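Local coordinates for protein mandelate racemase/muconate lactonizing enzyme (Roseovarius nubinhibens, PDB 2QDD) that is of unknown function but belongs to the magnesium-dependent enolase superfamily and probably acts on a carboxylate substrate, as its relatives do, at residues A[133-138]-A[319-324]; A[323-328]-A[337-342]; A[7-12]-A[39-44]; A[331-336]-A[355-360]; A[179-184]-A[212-217]. All blocks are in the same frame, centred on the assembly; numbering follows the deposited sequence.

Interaction 1: residues A[133-138]-A[319-324]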
# COMPACT_ATOMS: atom_id res chain seq x y z
N THR A 133 -23.72 22.10 -28.64
CA THR A 133 -23.78 20.69 -29.03
C THR A 133 -25.09 20.08 -28.51
O THR A 133 -25.41 20.22 -27.33
CB THR A 133 -22.56 19.91 -28.48
OG1 THR A 133 -21.36 20.49 -29.02
CG2 THR A 133 -22.61 18.44 -28.88
N PRO A 134 -25.86 19.44 -29.42
CA PRO A 134 -27.02 18.65 -29.02
C PRO A 134 -26.64 17.43 -28.18
O PRO A 134 -25.81 16.62 -28.59
CB PRO A 134 -27.64 18.22 -30.36
CG PRO A 134 -26.54 18.34 -31.35
CD PRO A 134 -25.69 19.48 -30.88
N VAL A 135 -27.24 17.33 -26.99
CA VAL A 135 -26.85 16.33 -26.00
C VAL A 135 -27.94 15.27 -25.95
O VAL A 135 -29.11 15.60 -25.76
CB VAL A 135 -26.63 16.98 -24.60
CG1 VAL A 135 -26.29 15.92 -23.55
CG2 VAL A 135 -25.51 18.02 -24.66
N PRO A 136 -27.57 13.98 -26.13
CA PRO A 136 -28.50 12.86 -25.99
C PRO A 136 -29.18 12.84 -24.62
O PRO A 136 -28.55 13.14 -23.60
CB PRO A 136 -27.60 11.63 -26.16
CG PRO A 136 -26.47 12.11 -26.97
CD PRO A 136 -26.21 13.51 -26.49
N ILE A 137 -30.47 12.51 -24.62
CA ILE A 137 -31.27 12.48 -23.41
C ILE A 137 -31.61 11.03 -23.13
O ILE A 137 -32.00 10.30 -24.04
CB ILE A 137 -32.57 13.33 -23.56
CG1 ILE A 137 -32.25 14.78 -23.93
CG2 ILE A 137 -33.44 13.28 -22.29
CD1 ILE A 137 -31.21 15.46 -23.02
N ASN A 138 -31.44 10.59 -21.88
CA ASN A 138 -31.81 9.23 -21.52
C ASN A 138 -33.24 9.05 -21.00
O ASN A 138 -33.80 9.94 -20.36
CB ASN A 138 -30.76 8.56 -20.61
CG ASN A 138 -30.75 9.12 -19.21
OD1 ASN A 138 -31.51 8.67 -18.34
ND2 ASN A 138 -29.89 10.10 -18.97
N LEU A 319 -21.63 11.59 -21.63
CA LEU A 319 -22.71 10.63 -21.87
C LEU A 319 -24.06 11.35 -21.87
O LEU A 319 -24.10 12.58 -21.86
CB LEU A 319 -22.67 9.50 -20.83
CG LEU A 319 -21.42 8.61 -20.82
CD1 LEU A 319 -21.27 7.92 -19.48
CD2 LEU A 319 -21.45 7.59 -21.94
N ALA A 320 -25.15 10.59 -21.89
CA ALA A 320 -26.51 11.15 -21.92
C ALA A 320 -26.85 12.01 -20.70
O ALA A 320 -26.37 11.77 -19.60
CB ALA A 320 -27.53 10.04 -22.10
N SER A 321 -27.68 13.03 -20.92
CA SER A 321 -28.24 13.83 -19.83
C SER A 321 -29.65 13.36 -19.50
O SER A 321 -30.31 12.72 -20.31
CB SER A 321 -28.26 15.31 -20.19
OG SER A 321 -26.96 15.87 -20.12
N TRP A 322 -30.10 13.68 -18.29
CA TRP A 322 -31.48 13.51 -17.88
C TRP A 322 -32.10 14.90 -17.79
O TRP A 322 -31.44 15.85 -17.38
CB TRP A 322 -31.50 12.80 -16.53
CG TRP A 322 -32.85 12.54 -15.94
CD1 TRP A 322 -33.75 11.60 -16.34
CD2 TRP A 322 -33.42 13.19 -14.79
NE1 TRP A 322 -34.86 11.64 -15.53
CE2 TRP A 322 -34.69 12.60 -14.57
CE3 TRP A 322 -33.00 14.22 -13.94
CZ2 TRP A 322 -35.53 13.01 -13.53
CZ3 TRP A 322 -33.83 14.62 -12.90
CH2 TRP A 322 -35.09 14.01 -12.71
N LEU A 323 -33.36 15.01 -18.20
CA LEU A 323 -34.10 16.26 -18.05
C LEU A 323 -35.16 16.12 -16.97
O LEU A 323 -36.08 15.31 -17.09
CB LEU A 323 -34.74 16.67 -19.39
CG LEU A 323 -34.04 17.66 -20.34
CD1 LEU A 323 -32.52 17.72 -20.18
CD2 LEU A 323 -34.43 17.36 -21.78
N GLY A 324 -35.00 16.90 -15.91
CA GLY A 324 -35.95 16.92 -14.78
C GLY A 324 -37.38 17.27 -15.16
O GLY A 324 -38.32 16.63 -14.68
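The first barrel strand of the C-terminal domain, 135-141, is bridged here to the chain that follows helix 300-311. Ile137 pairs with Ser321 in a single beta bridge. Two backbone bonds hold it. Ser321 N donates to Pro136 O at 2.8 Å, and Asn138 N donates to Ser321 O at 2.9 Å; both are nearly straight. The end-to-end directions of the touching parts differ by 75°, which fits a short bridge more than a long pairing. Ile137 CD1 lies 3.9 Å from both Leu323 CD1 and Leu323 CD2, and the two side chains cross at about a right angle. Val135 CG1 reaches Ser321 OG at 3.5 Å. It gets there because CG1 stands opposite the backbone N (chi1 177°). The Ser321 hydroxyl itself is hydrogen-bonded to Ile293 O. On the Ala320 side, Asn138 CB rests on Ala320 CB at 3.9 Å. The Asn138 amide crosses Trp322 at a slant, OD1 4.2 Å from Trp322 CD1, with the planes 25° apart. Leu307 and Ala310 of helix 300-311 touch Ser321. The side chain of Asn138 is about 7 Å from that of the magnesium ligand Glu220. The Leu319 backbone bonds to Met291 of strand 290-293. Segment 319-324 thus runs between strands 135-141 and 290-293, bonded to both, and probably takes the place of the eighth barrel strand, closing the barrel as in the enolase superfamily.

Interaction 2: residues A[323-328]-A[337-342]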
# COMPACT_ATOMS: atom_id res chain seq x y z
N LEU A 323 -33.36 15.01 -18.20
CA LEU A 323 -34.10 16.26 -18.05
C LEU A 323 -35.16 16.12 -16.97
O LEU A 323 -36.08 15.31 -17.09
CB LEU A 323 -34.74 16.67 -19.39
CG LEU A 323 -34.04 17.66 -20.34
CD1 LEU A 323 -32.52 17.72 -20.18
CD2 LEU A 323 -34.43 17.36 -21.78
N GLY A 324 -35.00 16.90 -15.91
CA GLY A 324 -35.95 16.92 -14.78
C GLY A 324 -37.38 17.27 -15.16
O GLY A 324 -38.32 16.63 -14.68
N HIS A 325 -37.53 18.26 -16.05
CA HIS A 325 -38.83 18.84 -16.37
C HIS A 325 -39.75 17.90 -17.15
O HIS A 325 -40.97 18.10 -17.18
CB HIS A 325 -38.68 20.20 -17.07
CG HIS A 325 -38.13 20.11 -18.46
ND1 HIS A 325 -36.81 20.37 -18.76
CD2 HIS A 325 -38.73 19.81 -19.64
CE1 HIS A 325 -36.61 20.23 -20.05
NE2 HIS A 325 -37.76 19.89 -20.61
N ALA A 326 -39.16 16.88 -17.77
CA ALA A 326 -39.90 15.79 -18.41
C ALA A 326 -40.78 14.99 -17.45
O ALA A 326 -41.73 14.33 -17.89
CB ALA A 326 -38.93 14.87 -19.14
N HIS A 327 -40.48 15.06 -16.16
CA HIS A 327 -41.20 14.28 -15.16
C HIS A 327 -42.23 15.11 -14.39
O HIS A 327 -42.95 14.58 -13.55
CB HIS A 327 -40.22 13.57 -14.23
CG HIS A 327 -39.40 12.53 -14.92
ND1 HIS A 327 -39.71 11.18 -14.88
CD2 HIS A 327 -38.30 12.63 -15.70
CE1 HIS A 327 -38.83 10.51 -15.59
NE2 HIS A 327 -37.96 11.36 -16.11
N LEU A 328 -42.28 16.40 -14.70
CA LEU A 328 -43.25 17.33 -14.11
C LEU A 328 -44.54 17.41 -14.93
O LEU A 328 -44.51 17.29 -16.16
CB LEU A 328 -42.66 18.73 -13.98
CG LEU A 328 -41.36 18.95 -13.21
CD1 LEU A 328 -40.92 20.41 -13.38
CD2 LEU A 328 -41.50 18.58 -11.74
N GLY A 337 -35.85 27.50 -22.37
CA GLY A 337 -34.78 26.60 -21.94
C GLY A 337 -34.63 25.38 -22.83
O GLY A 337 -35.27 25.28 -23.87
N ALA A 338 -33.79 24.45 -22.40
CA ALA A 338 -33.41 23.31 -23.23
C ALA A 338 -34.46 22.21 -23.14
O ALA A 338 -34.75 21.71 -22.06
CB ALA A 338 -32.05 22.79 -22.82
N ARG A 339 -35.03 21.84 -24.29
CA ARG A 339 -36.11 20.86 -24.33
C ARG A 339 -35.75 19.66 -25.21
O ARG A 339 -34.88 19.75 -26.08
CB ARG A 339 -37.43 21.48 -24.82
CG ARG A 339 -37.65 22.97 -24.52
CD ARG A 339 -37.90 23.27 -23.04
NE ARG A 339 -39.11 22.63 -22.53
CZ ARG A 339 -39.89 23.14 -21.58
NH1 ARG A 339 -39.62 24.32 -21.04
NH2 ARG A 339 -40.96 22.47 -21.18
N ASN A 340 -36.44 18.54 -24.98
CA ASN A 340 -36.16 17.31 -25.69
C ASN A 340 -36.93 17.24 -27.00
O ASN A 340 -38.17 17.21 -27.01
CB ASN A 340 -36.47 16.09 -24.82
CG ASN A 340 -36.08 14.77 -25.47
OD1 ASN A 340 -35.24 14.72 -26.37
ND2 ASN A 340 -36.69 13.68 -25.01
N ARG A 341 -36.19 17.20 -28.11
CA ARG A 341 -36.75 16.86 -29.41
C ARG A 341 -36.05 15.66 -30.04
O ARG A 341 -34.87 15.73 -30.39
CB ARG A 341 -36.75 18.07 -30.36
CG ARG A 341 -35.56 19.03 -30.21
CD ARG A 341 -35.68 20.21 -31.17
NE ARG A 341 -36.12 21.44 -30.49
CZ ARG A 341 -37.39 21.83 -30.37
NH1 ARG A 341 -38.38 21.10 -30.88
NH2 ARG A 341 -37.67 22.96 -29.73
N ASP A 342 -36.80 14.56 -30.15
CA ASP A 342 -36.34 13.31 -30.76
C ASP A 342 -35.06 12.72 -30.14
O ASP A 342 -34.17 12.23 -30.84
CB ASP A 342 -36.24 13.44 -32.29
CG ASP A 342 -36.56 12.14 -33.02
OD1 ASP A 342 -35.75 11.74 -33.88
OD2 ASP A 342 -37.61 11.53 -32.74
O HOH W 1 -38.48 18.17 -22.86
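Leu323 opens the contact by laying CD2 against Asn340 CB at 3.9 Å. The two side chains meet at a slant, and Leu307 of helix 300-311 also touches Leu323. His325 comes next and has the largest share of the contact. Its CG sits between the backbone N and the carbonyl carbon (chi1 70°), which turns the ring toward 337-342. Ala338 O lies at the ring edge, near its plane, 3.1 Å from His325 CE1. NE2 lies over one face of the Arg339 guanidinium, 3.6 Å from NE. Ring and guanidinium planes are 49° apart, so this is not a flat stack. A linking water is 2.9 Å from His325 NE2 and accepts from Asn340 N at 3.0 Å. The other ring nitrogen, ND1, is hydrogen-bonded to Asp303, so both nitrogens are engaged and the ring rotation is fixed. The Arg339 chain bends at chi2 and chi3, which brings the guanidinium face under His325 NE2. Its NH2 makes a salt bridge to Asp331 and its NH1 bonds to Gln336 O. With an alanine here, Asp331 would probably lose this charge partner and His325 NE2 the guanidinium on which it rests. Around and after the histidine, His327 N bonds to Gly324 O and Leu328 N to His325 O in successive tight turns. This is a water-bridged loop-to-loop contact beside the last helix, 300-311, of the C-terminal barrel domain.

Interaction 3: residues A[7-12]-A[39-44]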
# COMPACT_ATOMS: atom_id res chain seq x y z
N ARG A 7 -30.25 43.26 -4.88
CA ARG A 7 -31.45 42.60 -4.37
C ARG A 7 -31.39 41.09 -4.62
O ARG A 7 -31.00 40.66 -5.71
CB ARG A 7 -32.69 43.19 -5.04
CG ARG A 7 -33.91 43.35 -4.14
CD ARG A 7 -34.62 44.69 -4.36
NE ARG A 7 -34.50 45.18 -5.74
CZ ARG A 7 -33.94 46.34 -6.08
NH1 ARG A 7 -33.87 46.68 -7.36
NH2 ARG A 7 -33.45 47.16 -5.16
N LEU A 8 -31.78 40.31 -3.63
CA LEU A 8 -32.06 38.89 -3.83
C LEU A 8 -33.53 38.60 -3.53
O LEU A 8 -34.03 38.94 -2.46
CB LEU A 8 -31.17 38.02 -2.94
CG LEU A 8 -29.67 38.35 -2.92
CD1 LEU A 8 -29.00 37.65 -1.77
CD2 LEU A 8 -29.00 37.96 -4.20
N THR A 9 -34.21 37.98 -4.49
CA THR A 9 -35.62 37.66 -4.33
C THR A 9 -35.85 36.16 -4.50
O THR A 9 -35.40 35.56 -5.47
CB THR A 9 -36.50 38.44 -5.34
OG1 THR A 9 -36.10 39.81 -5.36
CG2 THR A 9 -37.97 38.36 -4.97
N VAL A 10 -36.57 35.59 -3.54
CA VAL A 10 -36.76 34.15 -3.43
C VAL A 10 -38.22 33.83 -3.76
O VAL A 10 -39.13 34.47 -3.23
CB VAL A 10 -36.39 33.67 -2.00
CG1 VAL A 10 -36.59 32.17 -1.85
CG2 VAL A 10 -34.96 34.04 -1.67
N PHE A 11 -38.43 32.86 -4.63
CA PHE A 11 -39.76 32.39 -4.99
C PHE A 11 -39.86 30.91 -4.63
O PHE A 11 -38.86 30.21 -4.60
CB PHE A 11 -40.02 32.56 -6.49
CG PHE A 11 -40.00 33.99 -6.95
CD1 PHE A 11 -41.18 34.72 -7.06
CD2 PHE A 11 -38.80 34.61 -7.29
CE1 PHE A 11 -41.16 36.04 -7.49
CE2 PHE A 11 -38.77 35.94 -7.71
CZ PHE A 11 -39.96 36.65 -7.82
N HIS A 12 -41.08 30.44 -4.37
CA HIS A 12 -41.31 29.03 -4.08
C HIS A 12 -42.33 28.44 -5.05
O HIS A 12 -43.40 29.00 -5.27
CB HIS A 12 -41.72 28.83 -2.61
CG HIS A 12 -42.39 27.52 -2.34
ND1 HIS A 12 -43.69 27.43 -1.91
CD2 HIS A 12 -41.94 26.25 -2.45
CE1 HIS A 12 -44.02 26.16 -1.77
NE2 HIS A 12 -42.97 25.42 -2.08
N ARG A 39 -33.86 35.19 -7.80
CA ARG A 39 -33.54 36.29 -8.71
C ARG A 39 -32.50 37.18 -8.04
O ARG A 39 -32.69 37.62 -6.91
CB ARG A 39 -34.80 37.12 -9.02
CG ARG A 39 -34.53 38.38 -9.83
CD ARG A 39 -35.79 39.16 -10.16
NE ARG A 39 -36.36 39.81 -8.99
CZ ARG A 39 -37.65 40.14 -8.86
NH1 ARG A 39 -38.51 39.87 -9.83
NH2 ARG A 39 -38.07 40.73 -7.75
N ILE A 40 -31.40 37.42 -8.75
CA ILE A 40 -30.37 38.34 -8.28
C ILE A 40 -30.38 39.61 -9.15
O ILE A 40 -30.11 39.55 -10.35
CB ILE A 40 -28.95 37.71 -8.31
CG1 ILE A 40 -28.91 36.42 -7.49
CG2 ILE A 40 -27.91 38.72 -7.83
CD1 ILE A 40 -27.50 35.93 -7.14
N ASP A 41 -30.68 40.74 -8.52
CA ASP A 41 -30.62 42.03 -9.19
C ASP A 41 -29.32 42.73 -8.87
O ASP A 41 -28.78 42.59 -7.78
CB ASP A 41 -31.80 42.92 -8.76
CG ASP A 41 -33.13 42.40 -9.26
OD1 ASP A 41 -34.06 42.22 -8.44
OD2 ASP A 41 -33.26 42.17 -10.48
N THR A 42 -28.81 43.47 -9.85
CA THR A 42 -27.63 44.30 -9.66
C THR A 42 -27.96 45.78 -9.86
O THR A 42 -29.06 46.12 -10.30
CB THR A 42 -26.50 43.92 -10.64
OG1 THR A 42 -26.96 44.12 -11.98
CG2 THR A 42 -26.06 42.47 -10.45
N ASP A 43 -27.00 46.65 -9.54
CA ASP A 43 -27.18 48.10 -9.61
C ASP A 43 -27.27 48.64 -11.04
O ASP A 43 -27.70 49.78 -11.25
CB ASP A 43 -26.09 48.83 -8.80
CG ASP A 43 -24.71 48.70 -9.43
OD1 ASP A 43 -24.37 47.63 -9.97
OD2 ASP A 43 -23.94 49.69 -9.38
N GLU A 44 -26.86 47.83 -12.01
CA GLU A 44 -26.85 48.23 -13.42
C GLU A 44 -27.95 47.55 -14.23
O GLU A 44 -27.94 47.59 -15.46
CB GLU A 44 -25.48 47.98 -14.03
CG GLU A 44 -24.55 49.18 -13.96
CD GLU A 44 -23.09 48.79 -13.82
OE1 GLU A 44 -22.52 49.01 -12.72
OE2 GLU A 44 -22.51 48.27 -14.80
O HOH W 2 -33.93 40.29 -6.65
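Thr9 and Arg39 form one of three antiparallel pairs between strands 5-22 and 29-42, a beta hairpin in the sheet of the N-terminal capping domain. Thr9 N donates to Arg39 O at 2.9 Å, and Arg39 N returns a bond to Thr9 O. Arg7 and Asp41 are the next hydrogen-bonded pair. There Asp41 N to Arg7 O is 2.8 Å, while the bond from Arg7 N is weak. Leu8 and Ile40, the non-hydrogen-bonded pair between them, make the tight side. They lie side by side and point the same way, with Leu8 CD2 3.6 Å from Ile40 CG1. Ala75 of helix 64-78 touches Leu8, and Ala110, Cys111 and Ile114 of helix 101-119 touch Ile40. The opposite face is polar and holds water; it is open at Arg7, while Thr9 is buried. The Arg7 guanidinium, of uncertain position, is near Asp41 but short of a salt bridge. Asp41 OD1 instead pairs with Arg39 NE within its own strand, and Asp41 OD2 bonds to Thr47. A water near the guanidinium edge of Arg39 sits 2.6 Å from Thr9 OG1 and 2.6 Å from Asp41 OD1. Phe11 adds its ring edge, CZ standing over one guanidinium face with the planes 85° apart. Arg39 runs extended to CD and bends at chi3 (71°), bringing NH2 over to donate to Thr9 OG1 at 3.2 Å, 26° out of the guanidinium plane.

Interaction 4: residues A[331-336]-A[355-360]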
# COMPACT_ATOMS: atom_id res chain seq x y z
N ASP A 331 -45.54 23.41 -15.99
CA ASP A 331 -44.42 24.16 -16.56
C ASP A 331 -44.61 25.65 -16.27
O ASP A 331 -45.54 26.28 -16.79
CB ASP A 331 -44.33 23.91 -18.08
CG ASP A 331 -43.01 24.38 -18.69
OD1 ASP A 331 -42.20 25.08 -18.04
OD2 ASP A 331 -42.77 24.05 -19.87
N PRO A 332 -43.72 26.23 -15.43
CA PRO A 332 -43.69 27.66 -15.13
C PRO A 332 -42.89 28.53 -16.11
O PRO A 332 -42.95 29.76 -16.03
CB PRO A 332 -43.01 27.69 -13.76
CG PRO A 332 -42.07 26.54 -13.80
CD PRO A 332 -42.71 25.48 -14.66
N ILE A 333 -42.15 27.89 -17.02
CA ILE A 333 -41.41 28.61 -18.06
C ILE A 333 -41.63 27.99 -19.46
O ILE A 333 -40.70 27.43 -20.05
CB ILE A 333 -39.89 28.71 -17.73
CG1 ILE A 333 -39.36 27.41 -17.11
CG2 ILE A 333 -39.62 29.89 -16.79
CD1 ILE A 333 -37.87 27.25 -17.22
N PRO A 334 -42.87 28.11 -20.00
CA PRO A 334 -43.24 27.38 -21.22
C PRO A 334 -42.47 27.88 -22.44
O PRO A 334 -42.25 29.09 -22.57
CB PRO A 334 -44.74 27.68 -21.37
CG PRO A 334 -45.17 28.21 -20.05
CD PRO A 334 -43.99 28.94 -19.52
N GLY A 335 -42.05 26.95 -23.29
CA GLY A 335 -41.27 27.27 -24.49
C GLY A 335 -39.89 27.87 -24.24
O GLY A 335 -39.30 28.47 -25.15
N GLN A 336 -39.38 27.69 -23.03
CA GLN A 336 -38.11 28.29 -22.62
C GLN A 336 -37.13 27.23 -22.15
O GLN A 336 -37.53 26.21 -21.61
CB GLN A 336 -38.34 29.31 -21.50
CG GLN A 336 -38.67 30.70 -21.99
CD GLN A 336 -38.25 31.77 -21.00
OE1 GLN A 336 -37.15 32.31 -21.09
NE2 GLN A 336 -39.12 32.06 -20.04
N VAL A 355 -32.57 31.65 -20.27
CA VAL A 355 -33.95 31.45 -19.83
C VAL A 355 -34.36 32.50 -18.79
O VAL A 355 -33.70 32.66 -17.77
CB VAL A 355 -34.27 29.96 -19.41
CG1 VAL A 355 -33.03 29.19 -19.00
CG2 VAL A 355 -35.37 29.88 -18.35
N ILE A 356 -35.42 33.24 -19.11
CA ILE A 356 -35.92 34.34 -18.27
C ILE A 356 -37.33 34.00 -17.78
O ILE A 356 -38.29 34.03 -18.56
CB ILE A 356 -35.94 35.69 -19.03
CG1 ILE A 356 -34.56 36.03 -19.59
CG2 ILE A 356 -36.42 36.82 -18.12
CD1 ILE A 356 -34.59 36.72 -20.95
N PRO A 357 -37.47 33.65 -16.48
CA PRO A 357 -38.77 33.47 -15.83
C PRO A 357 -39.57 34.77 -15.74
O PRO A 357 -39.01 35.84 -15.48
CB PRO A 357 -38.40 32.98 -14.43
CG PRO A 357 -37.00 32.50 -14.54
CD PRO A 357 -36.36 33.38 -15.55
N ASP A 358 -40.87 34.66 -15.97
CA ASP A 358 -41.80 35.76 -15.70
C ASP A 358 -42.36 35.62 -14.28
O ASP A 358 -43.01 34.61 -13.98
CB ASP A 358 -42.93 35.77 -16.73
CG ASP A 358 -43.86 36.96 -16.58
OD1 ASP A 358 -45.08 36.74 -16.50
OD2 ASP A 358 -43.37 38.12 -16.53
N PRO A 359 -42.11 36.62 -13.41
CA PRO A 359 -42.51 36.61 -12.00
C PRO A 359 -44.02 36.51 -11.76
O PRO A 359 -44.44 36.10 -10.67
CB PRO A 359 -41.97 37.94 -11.46
CG PRO A 359 -40.92 38.35 -12.43
CD PRO A 359 -41.40 37.87 -13.76
N GLU A 360 -44.82 36.88 -12.76
CA GLU A 360 -46.27 36.72 -12.70
C GLU A 360 -46.74 35.27 -12.85
O GLU A 360 -47.86 34.94 -12.47
CB GLU A 360 -46.95 37.61 -13.76
CG GLU A 360 -47.48 38.94 -13.22
CD GLU A 360 -46.38 39.81 -12.61
OE1 GLU A 360 -45.47 40.23 -13.35
OE2 GLU A 360 -46.45 40.07 -11.39
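Gln336 grips the backbone of Ile356 with two hydrogen bonds from its side-chain amide. Ile356 N donates to Gln336 OE1 at 2.8 Å. Gln336 NE2 donates to Ile356 O at 2.6 Å, with an angle of 165° at the hydrogen. The acceptor lies in the plane of the Gln336 amide. The donor, however, stands well above the carbonyl plane of Ile356, so the Gln336 amide is tilted against the Ile356-Pro357 peptide. The Gln336 chain is extended beyond CG, and this carries the amide across to the neighbouring segment. The apolar contacts come from Ile333. Its CD1 meets Val355 CG2 at 3.8 Å, the side chains crossing at about a right angle. Its CG2 touches Pro357 CA at 3.8 Å, and here the two side chains lie alongside each other. Leu301 of helix 300-311 packs on both Ile333 and Val355. Tyr37 of strand 29-42 touches Ile333 and Pro357, so the N-terminal sheet covers this patch too. Turn bonds shape the 331-336 segment. Asp331 OD1 accepts from Ile333 N at 3.0 Å, an Asx turn. A type II beta turn follows from Ile333 to Gln336, with Gly335 at positive phi and Gln336 N bonded to Ile333 O at 3.3 Å. One glutamine satisfies the backbone N-H and C=O of Ile356 while buried Ile333, Val355 and Pro357 pack beside it, so polar and apolar contacts together hold the two loops.

Interaction 5: residues A[179-184]-A[212-217]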
# COMPACT_ATOMS: atom_id res chain seq x y z
N ARG A 179 -33.85 -9.56 -14.39
CA ARG A 179 -34.02 -8.23 -14.98
C ARG A 179 -32.83 -7.83 -15.85
O ARG A 179 -33.01 -7.44 -17.00
CB ARG A 179 -34.21 -7.18 -13.89
CG ARG A 179 -35.64 -7.01 -13.42
CD ARG A 179 -35.68 -6.18 -12.15
NE ARG A 179 -36.85 -6.48 -11.35
CZ ARG A 179 -36.98 -6.20 -10.05
NH1 ARG A 179 -36.00 -5.60 -9.39
NH2 ARG A 179 -38.10 -6.52 -9.42
N ILE A 180 -31.63 -7.93 -15.28
CA ILE A 180 -30.41 -7.53 -15.97
C ILE A 180 -30.21 -8.34 -17.26
O ILE A 180 -29.96 -7.76 -18.31
CB ILE A 180 -29.17 -7.62 -15.03
CG1 ILE A 180 -29.17 -6.47 -14.02
CG2 ILE A 180 -27.88 -7.57 -15.82
CD1 ILE A 180 -28.34 -6.74 -12.78
N GLU A 181 -30.37 -9.66 -17.17
CA GLU A 181 -30.10 -10.54 -18.31
C GLU A 181 -31.11 -10.43 -19.45
O GLU A 181 -30.76 -10.64 -20.61
CB GLU A 181 -29.93 -12.00 -17.87
CG GLU A 181 -28.73 -12.26 -16.97
CD GLU A 181 -27.41 -12.45 -17.72
OE1 GLU A 181 -26.76 -13.50 -17.53
OE2 GLU A 181 -27.00 -11.54 -18.49
N ALA A 182 -32.36 -10.09 -19.12
CA ALA A 182 -33.38 -9.85 -20.14
C ALA A 182 -33.17 -8.52 -20.86
O ALA A 182 -33.20 -8.47 -22.09
CB ALA A 182 -34.78 -9.91 -19.53
N ILE A 183 -32.95 -7.46 -20.08
CA ILE A 183 -32.82 -6.09 -20.60
C ILE A 183 -31.57 -5.92 -21.47
O ILE A 183 -31.61 -5.27 -22.52
CB ILE A 183 -32.84 -5.05 -19.43
CG1 ILE A 183 -34.26 -4.90 -18.88
CG2 ILE A 183 -32.32 -3.70 -19.87
CD1 ILE A 183 -34.32 -4.14 -17.57
N SER A 184 -30.46 -6.53 -21.03
CA SER A 184 -29.20 -6.45 -21.76
C SER A 184 -29.23 -7.23 -23.07
O SER A 184 -28.64 -6.80 -24.06
CB SER A 184 -28.05 -6.94 -20.88
OG SER A 184 -26.80 -6.55 -21.39
N SER A 212 -23.08 -13.11 -11.18
CA SER A 212 -23.99 -14.13 -11.71
C SER A 212 -24.42 -13.85 -13.15
O SER A 212 -25.13 -14.64 -13.78
CB SER A 212 -25.23 -14.24 -10.83
OG SER A 212 -24.87 -14.55 -9.50
N VAL A 213 -23.96 -12.72 -13.68
CA VAL A 213 -24.58 -12.04 -14.81
C VAL A 213 -23.54 -11.89 -15.93
O VAL A 213 -22.37 -11.62 -15.67
CB VAL A 213 -25.20 -10.69 -14.33
CG1 VAL A 213 -24.71 -9.48 -15.09
CG2 VAL A 213 -26.71 -10.76 -14.28
N ARG A 214 -23.96 -12.11 -17.18
CA ARG A 214 -23.06 -12.00 -18.33
C ARG A 214 -22.93 -10.56 -18.83
O ARG A 214 -21.96 -10.21 -19.51
CB ARG A 214 -23.53 -12.89 -19.48
CG ARG A 214 -23.04 -14.33 -19.39
CD ARG A 214 -23.59 -15.16 -20.56
NE ARG A 214 -24.93 -15.68 -20.28
CZ ARG A 214 -26.07 -15.16 -20.73
NH1 ARG A 214 -26.06 -14.08 -21.51
NH2 ARG A 214 -27.23 -15.72 -20.41
N ALA A 215 -23.92 -9.73 -18.48
CA ALA A 215 -23.99 -8.34 -18.90
C ALA A 215 -22.88 -7.46 -18.33
O ALA A 215 -22.60 -7.50 -17.13
CB ALA A 215 -25.34 -7.76 -18.53
N ARG A 216 -22.27 -6.67 -19.21
CA ARG A 216 -21.17 -5.79 -18.84
C ARG A 216 -21.55 -4.34 -19.04
O ARG A 216 -20.69 -3.50 -19.32
CB ARG A 216 -19.91 -6.12 -19.66
CG ARG A 216 -19.41 -7.55 -19.50
CD ARG A 216 -19.02 -7.84 -18.06
NE ARG A 216 -18.57 -9.21 -17.89
CZ ARG A 216 -19.21 -10.12 -17.15
NH1 ARG A 216 -18.72 -11.35 -17.05
NH2 ARG A 216 -20.34 -9.81 -16.53
N ASP A 217 -22.83 -4.03 -18.88
CA ASP A 217 -23.32 -2.66 -18.92
C ASP A 217 -22.93 -1.90 -17.66
O ASP A 217 -22.66 -2.51 -16.63
CB ASP A 217 -24.83 -2.64 -19.11
CG ASP A 217 -25.28 -3.53 -20.24
OD1 ASP A 217 -25.61 -4.70 -19.97
OD2 ASP A 217 -25.29 -3.07 -21.40
O HOH W 3 -28.09 -15.22 -15.44
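Glu181 holds Arg214 in two ways. Arg214 N donates to Glu181 OE1 at 3.1 Å, from above the carboxylate plane. The same OE1 lies over the centre of the Arg214 guanidinium, 3.7 Å from NH2, a long salt bridge through charge alone. With OG anti to the backbone N (chi1 -164°), Ser184 reaches Asp217 OD1, its OG donating at 2.6 Å to the syn lone pair. Between these polar ends, Ile180 CG2 packs on Val213 CG2 and Ala215 CB, both at 3.7 Å. The contact joins helix 173-185 of the C-terminal barrel to the loop leading into strand 218-220, which carries the magnesium ligand Glu220. An alanine in place of Glu181 would probably leave Arg214 N without this acceptor and its guanidinium freer to turn. A water donates to Glu181 OE1 at 3.0 Å. Further out, Arg216 NH2 donates to Val213 O at 2.9 Å, and Arg216 NE bonds to Asn211 O of a neighbouring subunit. Asn238 ND2 bonds to the backbone oxygens of Ala215 and Asp217.

How the interactions relate
The loop after helix 300-311 supplies a segment to interactions 1 and 4 and both segments to interaction 2; segments of 2 and 4 alternate. Interactions 1 and 2 share Leu323 and Gly324, and their centres are 9 Å apart. Interaction 2 meets interaction 4 through the salt bridge from Arg339 NH2 to Asp331 OD2, 2.7 Å. Interaction 4 touches interaction 3, Arg39 NH1 being 3.9 Å from Pro359 CG, where the barrel domain meets the N-terminal sheet. Interaction 5 stands apart, its centre 49 Å from that of interaction 3. Asn138 (interaction 1) lies about 7 Å from Glu220 between side chains; in interaction 5, Ile180 to Asp196 and Asp217 to Glu220 are each about 10 Å.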